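Side-chain contacts in glutathione S-transferase (Bombyx mori, PDB 3AY8), which is probably a glutathione transferase, an enzyme class that conjugates glutathione to electrophilic compounds, and works as a homodimer: residues Leu47-Gln52 with Asn62-Glu67; Leu58-Phe63 with Ala76-Lys81; Arg93-Gln98 with Trp150-His155. One frame throughout, in Å; residues are numbered along the deposited sequence. Where two conformers were deposited one is given.

Contact 1: residues Leu47-Gln52 with Asn62-Glu67; sequences LKLNPQ and NFVLWE
The amide of N50 and the indole of W66 meet obliquely, their planes 41° apart. The amide comes in at the pyrrole side of the indole, with N50 ND2 3.3 Å from W66 CD1. Its oxygen lies slightly farther along the same side, N50 OD1 standing 3.8 Å from W66 NE1. The side chains cross at about a right angle, and no hydrogen bond joins them. W66 takes the cramped first torsion, CG lying between the backbone N and the carbonyl carbon (chi1 53°), which swings the indole toward N50; chi2 of -86° then turns its CD1 and NE1 to the amide. N50 ND2 is satisfied by the hydroxyl of T57, which helps set how the amide is turned; N50 OD1 is buried here and finds no partner in the model, a likely energetic cost. Beside this pair V64 packs on L49: V64 CG2 rests against L49 CB at 4.2 Å, and V64 CG1 lies near the carbonyl oxygen L49 O, also at 4.2 Å. The two backbones come closest here too, the CA atoms of L49 and V64 being 7.3 Å apart. The end of helix 44-49 and the turn after it are thereby laid against strand 63-66, one of the two edge strands of the thioredoxin-like sheet, with T57 of the neighbouring strand 57-60 touching L49, V64 and W66. L65, between V64 and W66, points the other way, to I71 and Y74 of helix 68-79, and W66 O accepts a bond from Q98 of the second subunit.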
loop_
_atom_site.group_PDB
_atom_site.type_symbol
_atom_site.label_atom_id
_atom_site.label_comp_id
_atom_site.label_asym_id
_atom_site.label_seq_id
_atom_site.Cartn_x
_atom_site.Cartn_y
_atom_site.Cartn_z
ATOM N N LEU A 47 -17.257 2.515 -17.477
ATOM C CA LEU A 47 -17.218 3.968 -17.234
ATOM C C LEU A 47 -18.323 4.449 -16.284
ATOM O O LEU A 47 -18.181 5.483 -15.627
ATOM C CB LEU A 47 -17.282 4.745 -18.564
ATOM C CG LEU A 47 -16.255 4.443 -19.669
ATOM C CD1 LEU A 47 -16.749 4.930 -21.019
ATOM C CD2 LEU A 47 -14.878 5.024 -19.371
ATOM N N LYS A 48 -19.403 3.671 -16.208
ATOM C CA LYS A 48 -20.584 3.986 -15.400
ATOM C C LYS A 48 -20.360 3.933 -13.880
ATOM O O LYS A 48 -20.707 4.875 -13.167
ATOM C CB LYS A 48 -21.735 3.041 -15.785
ATOM C CG LYS A 48 -23.061 3.308 -15.077
ATOM C CD LYS A 48 -24.028 2.128 -15.210
ATOM C CE LYS A 48 -24.701 2.083 -16.580
ATOM N NZ LYS A 48 -25.811 1.087 -16.619
ATOM N N LEU A 49 -19.774 2.838 -13.397
ATOM C CA LEU A 49 -19.862 2.478 -11.975
ATOM C C LEU A 49 -18.847 3.085 -10.995
ATOM O O LEU A 49 -19.124 3.144 -9.797
ATOM C CB LEU A 49 -19.918 0.950 -11.799
ATOM C CG LEU A 49 -19.103 -0.008 -12.676
ATOM C CD1 LEU A 49 -17.603 0.164 -12.488
ATOM C CD2 LEU A 49 -19.518 -1.441 -12.374
ATOM N N ASN A 50 -17.694 3.532 -11.492
ATOM C CA ASN A 50 -16.598 4.005 -10.630
ATOM C C ASN A 50 -16.195 5.458 -10.947
ATOM O O ASN A 50 -16.094 5.827 -12.128
ATOM C CB ASN A 50 -15.386 3.061 -10.772
ATOM C CG ASN A 50 -14.461 3.051 -9.539
ATOM O OD1 ASN A 50 -14.340 4.039 -8.808
ATOM N ND2 ASN A 50 -13.780 1.923 -9.333
ATOM N N PRO A 51 -15.985 6.292 -9.898
ATOM C CA PRO A 51 -15.426 7.644 -10.017
ATOM C C PRO A 51 -14.498 7.878 -11.224
ATOM O O PRO A 51 -14.842 8.684 -12.095
ATOM C CB PRO A 51 -14.698 7.816 -8.682
ATOM C CG PRO A 51 -15.575 7.015 -7.696
ATOM C CD PRO A 51 -16.453 6.064 -8.515
ATOM N N GLN A 52 -13.355 7.194 -11.286
ATOM C CA GLN A 52 -12.545 7.184 -12.517
ATOM C C GLN A 52 -12.177 5.763 -12.983
ATOM O O GLN A 52 -12.563 4.771 -12.350
ATOM C CB GLN A 52 -11.294 8.051 -12.365
ATOM C CG GLN A 52 -10.685 8.486 -13.686
ATOM C CD GLN A 52 -9.195 8.747 -13.587
ATOM O OE1 GLN A 52 -8.736 9.484 -12.710
ATOM N NE2 GLN A 52 -8.429 8.154 -14.499
ATOM N N ASN A 62 -23.667 -5.151 -7.189
ATOM C CA ASN A 62 -23.716 -3.688 -7.016
ATOM C C ASN A 62 -22.868 -3.033 -5.907
ATOM O O ASN A 62 -22.763 -1.804 -5.867
ATOM C CB ASN A 62 -25.156 -3.157 -7.034
ATOM C CG ASN A 62 -25.766 -3.240 -8.418
ATOM O OD1 ASN A 62 -25.760 -2.259 -9.165
ATOM N ND2 ASN A 62 -26.234 -4.429 -8.795
ATOM N N PHE A 63 -22.264 -3.837 -5.034
ATOM C CA PHE A 63 -21.155 -3.353 -4.194
ATOM C C PHE A 63 -19.921 -3.287 -5.084
ATOM O O PHE A 63 -19.401 -4.315 -5.533
ATOM C CB PHE A 63 -20.903 -4.258 -2.976
ATOM C CG PHE A 63 -19.665 -3.884 -2.175
ATOM C CD1 PHE A 63 -19.582 -2.658 -1.511
ATOM C CD2 PHE A 63 -18.594 -4.770 -2.073
ATOM C CE1 PHE A 63 -18.440 -2.307 -0.773
ATOM C CE2 PHE A 63 -17.446 -4.437 -1.336
ATOM C CZ PHE A 63 -17.375 -3.196 -0.688
ATOM N N VAL A 64 -19.486 -2.065 -5.354
ATOM C CA VAL A 64 -18.371 -1.797 -6.248
ATOM C C VAL A 64 -17.129 -1.498 -5.418
ATOM O O VAL A 64 -17.141 -0.627 -4.541
ATOM C CB VAL A 64 -18.685 -0.609 -7.175
ATOM C CG1 VAL A 64 -17.484 -0.269 -8.053
ATOM C CG2 VAL A 64 -19.912 -0.917 -8.032
ATOM N N LEU A 65 -16.066 -2.249 -5.687
ATOM C CA LEU A 65 -14.845 -2.150 -4.911
ATOM C C LEU A 65 -13.644 -2.100 -5.840
ATOM O O LEU A 65 -13.520 -2.924 -6.741
ATOM C CB LEU A 65 -14.726 -3.365 -3.984
ATOM C CG LEU A 65 -13.569 -3.437 -2.989
ATOM C CD1 LEU A 65 -13.711 -2.355 -1.883
ATOM C CD2 LEU A 65 -13.476 -4.841 -2.403
ATOM N N TRP A 66 -12.769 -1.131 -5.631
ATOM C CA TRP A 66 -11.481 -1.160 -6.309
ATOM C C TRP A 66 -10.363 -1.382 -5.293
ATOM O O TRP A 66 -10.635 -1.579 -4.098
ATOM C CB TRP A 66 -11.270 0.082 -7.188
ATOM C CG TRP A 66 -11.455 1.393 -6.478
ATOM C CD1 TRP A 66 -12.628 2.062 -6.290
ATOM C CD2 TRP A 66 -10.432 2.199 -5.879
ATOM N NE1 TRP A 66 -12.403 3.238 -5.602
ATOM C CE2 TRP A 66 -11.061 3.345 -5.342
ATOM C CE3 TRP A 66 -9.037 2.073 -5.754
ATOM C CZ2 TRP A 66 -10.344 4.356 -4.678
ATOM C CZ3 TRP A 66 -8.322 3.087 -5.081
ATOM C CH2 TRP A 66 -8.980 4.205 -4.557
ATOM N N GLU A 67 -9.123 -1.343 -5.793
ATOM C CA GLU A 67 -7.909 -1.653 -5.046
ATOM C C GLU A 67 -7.741 -3.163 -4.926
ATOM O O GLU A 67 -8.466 -3.832 -4.178
ATOM C CB GLU A 67 -7.882 -0.968 -3.674
ATOM C CG GLU A 67 -6.571 -0.277 -3.384
ATOM C CD GLU A 67 -5.381 -1.214 -3.493
ATOM O OE1 GLU A 67 -4.343 -0.797 -4.045
ATOM O OE2 GLU A 67 -5.475 -2.365 -3.018
#

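Contact 2: residues Leu58-Phe63 with Ala76-Lys81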
loop_
_atom_site.group_PDB
_atom_site.type_symbol
_atom_site.label_atom_id
_atom_site.label_comp_id
_atom_site.label_asym_id
_atom_site.label_seq_id
_atom_site.Cartn_x
_atom_site.Cartn_y
_atom_site.Cartn_z
ATOM N N LEU A 58 -14.061 -4.647 -8.707
ATOM C CA LEU A 58 -14.981 -5.726 -8.454
ATOM C C LEU A 58 -16.408 -5.163 -8.355
ATOM O O LEU A 58 -16.639 -4.163 -7.676
ATOM C CB LEU A 58 -14.602 -6.432 -7.154
ATOM C CG LEU A 58 -15.361 -7.704 -6.762
ATOM C CD1 LEU A 58 -14.907 -8.916 -7.586
ATOM C CD2 LEU A 58 -15.207 -7.974 -5.278
ATOM N N ASP A 59 -17.345 -5.799 -9.052
ATOM C CA ASP A 59 -18.778 -5.543 -8.847
ATOM C C ASP A 59 -19.415 -6.804 -8.264
ATOM O O ASP A 59 -19.680 -7.774 -8.981
ATOM C CB ASP A 59 -19.460 -5.138 -10.158
ATOM C CG ASP A 59 -20.928 -4.719 -9.968
ATOM O OD1 ASP A 59 -21.565 -5.073 -8.949
ATOM O OD2 ASP A 59 -21.447 -4.026 -10.856
ATOM N N ASP A 60 -19.613 -6.794 -6.950
ATOM C CA ASP A 60 -20.276 -7.882 -6.257
ATOM C C ASP A 60 -21.717 -7.471 -5.959
ATOM O O ASP A 60 -22.000 -6.897 -4.896
ATOM C CB ASP A 60 -19.552 -8.212 -4.951
ATOM C CG ASP A 60 -20.226 -9.330 -4.171
ATOM O OD1 ASP A 60 -21.240 -9.886 -4.644
ATOM O OD2 ASP A 60 -19.746 -9.658 -3.074
ATOM N N ASN A 61 -22.610 -7.744 -6.913
ATOM C CA ASN A 61 -24.051 -7.504 -6.742
ATOM C C ASN A 61 -24.305 -6.026 -6.411
ATOM O O ASN A 61 -25.027 -5.697 -5.467
ATOM C CB ASN A 61 -24.640 -8.439 -5.668
ATOM C CG ASN A 61 -24.450 -9.944 -5.992
ATOM O OD1 ASN A 61 -25.417 -10.706 -6.003
ATOM N ND2 ASN A 61 -23.205 -10.371 -6.237
ATOM N N ASN A 62 -23.667 -5.151 -7.189
ATOM C CA ASN A 62 -23.716 -3.688 -7.016
ATOM C C ASN A 62 -22.868 -3.033 -5.907
ATOM O O ASN A 62 -22.763 -1.804 -5.867
ATOM C CB ASN A 62 -25.156 -3.157 -7.034
ATOM C CG ASN A 62 -25.766 -3.240 -8.418
ATOM O OD1 ASN A 62 -25.760 -2.259 -9.165
ATOM N ND2 ASN A 62 -26.234 -4.429 -8.795
ATOM N N PHE A 63 -22.264 -3.837 -5.034
ATOM C CA PHE A 63 -21.155 -3.353 -4.194
ATOM C C PHE A 63 -19.921 -3.287 -5.084
ATOM O O PHE A 63 -19.401 -4.315 -5.533
ATOM C CB PHE A 63 -20.903 -4.258 -2.976
ATOM C CG PHE A 63 -19.665 -3.884 -2.175
ATOM C CD1 PHE A 63 -19.582 -2.658 -1.511
ATOM C CD2 PHE A 63 -18.594 -4.770 -2.073
ATOM C CE1 PHE A 63 -18.440 -2.307 -0.773
ATOM C CE2 PHE A 63 -17.446 -4.437 -1.336
ATOM C CZ PHE A 63 -17.375 -3.196 -0.688
ATOM N N ALA A 76 -11.609 -13.268 -0.090
ATOM C CA ALA A 76 -11.189 -14.349 0.796
ATOM C C ALA A 76 -12.153 -14.529 1.989
ATOM O O ALA A 76 -12.559 -15.656 2.289
ATOM C CB ALA A 76 -9.773 -14.148 1.265
ATOM N N ASP A 77 -12.525 -13.422 2.643
ATOM C CA ASP A 77 -13.460 -13.472 3.776
ATOM C C ASP A 77 -14.908 -13.777 3.342
ATOM O O ASP A 77 -15.606 -14.520 4.020
ATOM C CB ASP A 77 -13.407 -12.173 4.606
ATOM C CG ASP A 77 -12.275 -12.165 5.637
ATOM O OD1 ASP A 77 -11.666 -13.227 5.889
ATOM O OD2 ASP A 77 -11.986 -11.089 6.215
ATOM N N LYS A 78 -15.350 -13.214 2.218
ATOM C CA LYS A 78 -16.733 -13.403 1.786
ATOM C C LYS A 78 -16.997 -14.799 1.181
ATOM O O LYS A 78 -18.024 -15.413 1.476
ATOM C CB LYS A 78 -17.169 -12.276 0.833
ATOM C CG LYS A 78 -18.633 -12.333 0.394
ATOM C CD LYS A 78 -19.538 -11.492 1.266
ATOM C CE LYS A 78 -21.000 -11.648 0.858
ATOM N NZ LYS A 78 -21.314 -10.974 -0.456
ATOM N N TYR A 79 -16.063 -15.300 0.372
ATOM C CA TYR A 79 -16.286 -16.528 -0.404
ATOM C C TYR A 79 -15.328 -17.682 -0.110
ATOM O O TYR A 79 -15.533 -18.793 -0.603
ATOM C CB TYR A 79 -16.321 -16.213 -1.912
ATOM C CG TYR A 79 -17.399 -15.214 -2.272
ATOM C CD1 TYR A 79 -18.750 -15.572 -2.233
ATOM C CD2 TYR A 79 -17.075 -13.905 -2.616
ATOM C CE1 TYR A 79 -19.754 -14.644 -2.531
ATOM C CE2 TYR A 79 -18.061 -12.974 -2.923
ATOM C CZ TYR A 79 -19.402 -13.353 -2.878
ATOM O OH TYR A 79 -20.381 -12.437 -3.174
ATOM N N GLY A 80 -14.301 -17.438 0.700
ATOM C CA GLY A 80 -13.356 -18.493 1.081
ATOM C C GLY A 80 -14.016 -19.673 1.777
ATOM O O GLY A 80 -14.836 -19.491 2.674
ATOM N N LYS A 81 -13.648 -20.884 1.363
ATOM C CA LYS A 81 -14.263 -22.108 1.883
ATOM C C LYS A 81 -13.542 -22.626 3.126
ATOM O O LYS A 81 -14.038 -23.524 3.807
ATOM C CB LYS A 81 -14.313 -23.189 0.799
ATOM C CG LYS A 81 -15.425 -22.978 -0.221
ATOM C CD LYS A 81 -15.167 -23.777 -1.494
ATOM C CE LYS A 81 -16.249 -23.507 -2.532
ATOM N NZ LYS A 81 -15.738 -23.723 -3.914
#
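D60 OD2 is gripped by several donors: Y79 OH, 2.9 Å from D60 OD2, the hydroxyl of Y74 from outside the two segments, and the ammonium of K78. Y79 OH donates to D60 OD2, meeting it on the syn side, 33° out of the carboxylate plane, and the oxygen sits at the edge of the phenol ring, near the ring plane. The bond from K78 NZ to D60 OD2 is weak at 3.3 Å, though it forms part of a salt bridge. K78 starts out extended, CG anti to the backbone N (chi1 -176°), and then bends at chi2 and chi4 to bring its nitrogen round to the carboxylate. On the way its CG lies 3.4 Å above one face of the Y79 ring, near the rim. The positive charge and two hydroxyls probably favour an ionised D60. An asparagine here would probably leave K78 without its counter-charge and weaken the hold on both tyrosine hydroxyls. D60 opens a type I' turn to F63, and D59 OD1 accepts from N62 N at 2.7 Å, an Asx motif. The contact thus ties the hairpin between strands 57-60 and 63-66 to the C-terminal turn of helix 68-79, whose Y74 also packs on L58 and F63; L90 of the second subunit packs on K78.

Contact 3: residues Arg93-Gln98 with Trp150-His155; sequences RAVVNQ and WVAADH
The loop 150-155 runs close past one side of helix 90-120, the CA atoms of V96 and A152 being 5.6 Å apart. A152 carries the contact from the loop: its CB points at the helix and lies 3.9 Å from V96 CG2. V95 meets the same alanine from one residue earlier, V95 CG1 lying 3.8 Å from A152 O and 4.2 Å from A152 CB. Both valines hold the same first torsion, CG1 anti to the backbone N (chi1 -179° in V95), yet the helix turns V95 to meet the alanine with CG1 and V96 with CG2. V96 also packs on I158 and A159 of helix 158-173, and V95 on F63 of the second subunit. The loop itself is held by polar bonds around the alanine: W150 N reaches A153 O at 3.1 Å, V151 N is bonded to the side chain of D160, and V151 O accepts from the side chain of R99 of the long helix. Across the two segments there are no hydrogen bonds, only methyl groups against methyl and carbonyl, and the small alanine side chain probably allows so near an approach.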
loop_
_atom_site.group_PDB
_atom_site.type_symbol
_atom_site.label_atom_id
_atom_site.label_comp_id
_atom_site.label_asym_id
_atom_site.label_seq_id
_atom_site.Cartn_x
_atom_site.Cartn_y
_atom_site.Cartn_z
ATOM N N ARG A 93 -3.273 -13.011 10.439
ATOM C CA ARG A 93 -3.866 -12.027 9.524
ATOM C C ARG A 93 -2.978 -10.766 9.403
ATOM O O ARG A 93 -2.776 -10.248 8.307
ATOM C CB ARG A 93 -5.283 -11.670 9.962
ATOM C CG ARG A 93 -5.983 -10.644 9.082
ATOM C CD ARG A 93 -7.490 -10.705 9.232
ATOM N NE ARG A 93 -8.018 -11.972 8.728
ATOM C CZ ARG A 93 -9.209 -12.133 8.157
ATOM N NH1 ARG A 93 -10.015 -11.099 7.996
ATOM N NH2 ARG A 93 -9.584 -13.334 7.724
ATOM N N ALA A 94 -2.441 -10.295 10.526
ATOM C CA ALA A 94 -1.563 -9.119 10.532
ATOM C C ALA A 94 -0.321 -9.313 9.667
ATOM O O ALA A 94 0.111 -8.392 8.973
ATOM C CB ALA A 94 -1.171 -8.754 11.960
ATOM N N VAL A 95 0.231 -10.521 9.677
ATOM C CA VAL A 95 1.379 -10.819 8.843
ATOM C C VAL A 95 1.018 -10.804 7.358
ATOM O O VAL A 95 1.761 -10.254 6.550
ATOM C CB VAL A 95 2.097 -12.127 9.270
ATOM C CG1 VAL A 95 3.297 -12.393 8.383
ATOM C CG2 VAL A 95 2.578 -12.004 10.740
ATOM N N VAL A 96 -0.116 -11.390 6.994
ATOM C CA VAL A 96 -0.575 -11.322 5.601
ATOM C C VAL A 96 -0.836 -9.856 5.197
ATOM O O VAL A 96 -0.431 -9.433 4.126
ATOM C CB VAL A 96 -1.837 -12.183 5.370
ATOM C CG1 VAL A 96 -2.415 -11.936 3.977
ATOM C CG2 VAL A 96 -1.519 -13.671 5.573
ATOM N N ASN A 97 -1.501 -9.088 6.059
ATOM C CA ASN A 97 -1.776 -7.672 5.767
ATOM C C ASN A 97 -0.471 -6.916 5.555
ATOM O O ASN A 97 -0.335 -6.108 4.625
ATOM C CB ASN A 97 -2.567 -7.018 6.901
ATOM C CG ASN A 97 -4.044 -7.408 6.902
ATOM O OD1 ASN A 97 -4.580 -7.928 5.910
ATOM N ND2 ASN A 97 -4.707 -7.153 8.022
ATOM N N GLN A 98 0.480 -7.228 6.426
ATOM C CA GLN A 98 1.818 -6.646 6.385
ATOM C C GLN A 98 2.475 -6.889 5.026
ATOM O O GLN A 98 2.967 -5.942 4.402
ATOM C CB GLN A 98 2.680 -7.210 7.522
ATOM C CG GLN A 98 4.027 -6.551 7.726
ATOM C CD GLN A 98 4.981 -7.445 8.514
ATOM O OE1 GLN A 98 5.468 -8.466 8.010
ATOM N NE2 GLN A 98 5.230 -7.080 9.751
ATOM N N TRP A 150 6.451 -19.869 1.829
ATOM C CA TRP A 150 5.689 -18.832 1.125
ATOM C C TRP A 150 5.897 -17.485 1.842
ATOM O O TRP A 150 6.563 -17.451 2.874
ATOM C CB TRP A 150 4.205 -19.227 1.052
ATOM C CG TRP A 150 3.977 -20.547 0.337
ATOM C CD1 TRP A 150 3.941 -21.793 0.905
ATOM C CD2 TRP A 150 3.775 -20.745 -1.073
ATOM N NE1 TRP A 150 3.718 -22.754 -0.064
ATOM C CE2 TRP A 150 3.623 -22.139 -1.285
ATOM C CE3 TRP A 150 3.727 -19.882 -2.182
ATOM C CZ2 TRP A 150 3.398 -22.689 -2.558
ATOM C CZ3 TRP A 150 3.510 -20.425 -3.447
ATOM C CH2 TRP A 150 3.348 -21.819 -3.622
ATOM N N VAL A 151 5.367 -16.384 1.298
ATOM C CA VAL A 151 5.736 -15.044 1.808
ATOM C C VAL A 151 5.300 -14.766 3.249
ATOM O O VAL A 151 5.966 -14.016 3.964
ATOM C CB VAL A 151 5.258 -13.843 0.909
ATOM C CG1 VAL A 151 5.884 -13.869 -0.476
ATOM C CG2 VAL A 151 3.746 -13.762 0.841
ATOM N N ALA A 152 4.186 -15.354 3.673
ATOM C CA ALA A 152 3.594 -14.969 4.956
ATOM C C ALA A 152 3.340 -16.138 5.892
ATOM O O ALA A 152 2.805 -15.943 6.988
ATOM C CB ALA A 152 2.291 -14.174 4.729
ATOM N N ALA A 153 3.713 -17.341 5.456
ATOM C CA ALA A 153 3.427 -18.572 6.190
ATOM C C ALA A 153 4.084 -19.732 5.465
ATOM O O ALA A 153 4.665 -19.557 4.386
ATOM C CB ALA A 153 1.913 -18.810 6.301
ATOM N N ASP A 154 3.976 -20.925 6.044
ATOM C CA ASP A 154 4.458 -22.110 5.346
ATOM C C ASP A 154 3.404 -22.693 4.395
ATOM O O ASP A 154 3.631 -23.730 3.778
ATOM C CB ASP A 154 4.995 -23.147 6.334
ATOM C CG ASP A 154 6.411 -22.835 6.788
ATOM O OD1 ASP A 154 7.290 -22.570 5.935
ATOM O OD2 ASP A 154 6.652 -22.862 8.011
ATOM N N HIS A 155 2.266 -22.006 4.280
ATOM C CA HIS A 155 1.248 -22.283 3.256
ATOM C C HIS A 155 0.954 -21.003 2.456
ATOM O O HIS A 155 1.187 -19.900 2.958
ATOM C CB HIS A 155 -0.045 -22.821 3.890
ATOM C CG HIS A 155 -0.623 -21.934 4.953
ATOM N ND1 HIS A 155 -1.547 -20.945 4.682
ATOM C CD2 HIS A 155 -0.427 -21.904 6.295
ATOM C CE1 HIS A 155 -1.884 -20.337 5.807
ATOM N NE2 HIS A 155 -1.222 -20.903 6.801
#

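In the fold
Contacts 1 and 2 both reach the same thioredoxin-like sheet: they share N62 and F63, their centres are 14 Å apart, and a probable hydrogen bond from L58 N to L65 O (2.7 Å) joins their strands. Helix 44-49 and helix 68-79 are thus both fastened to the same hairpin. Contact 2 reaches contact 3, 21 Å away between centres, through the salt bridge of D77 OD2 with R93 NH1 (2.7 Å), which links the N-terminal domain to the helical one. Contacts 1 and 3 do not touch, their nearest atoms lying about 10 Å apart within the chain, yet both touch the second subunit, and contact 1 of one chain reaches contact 3 of the other.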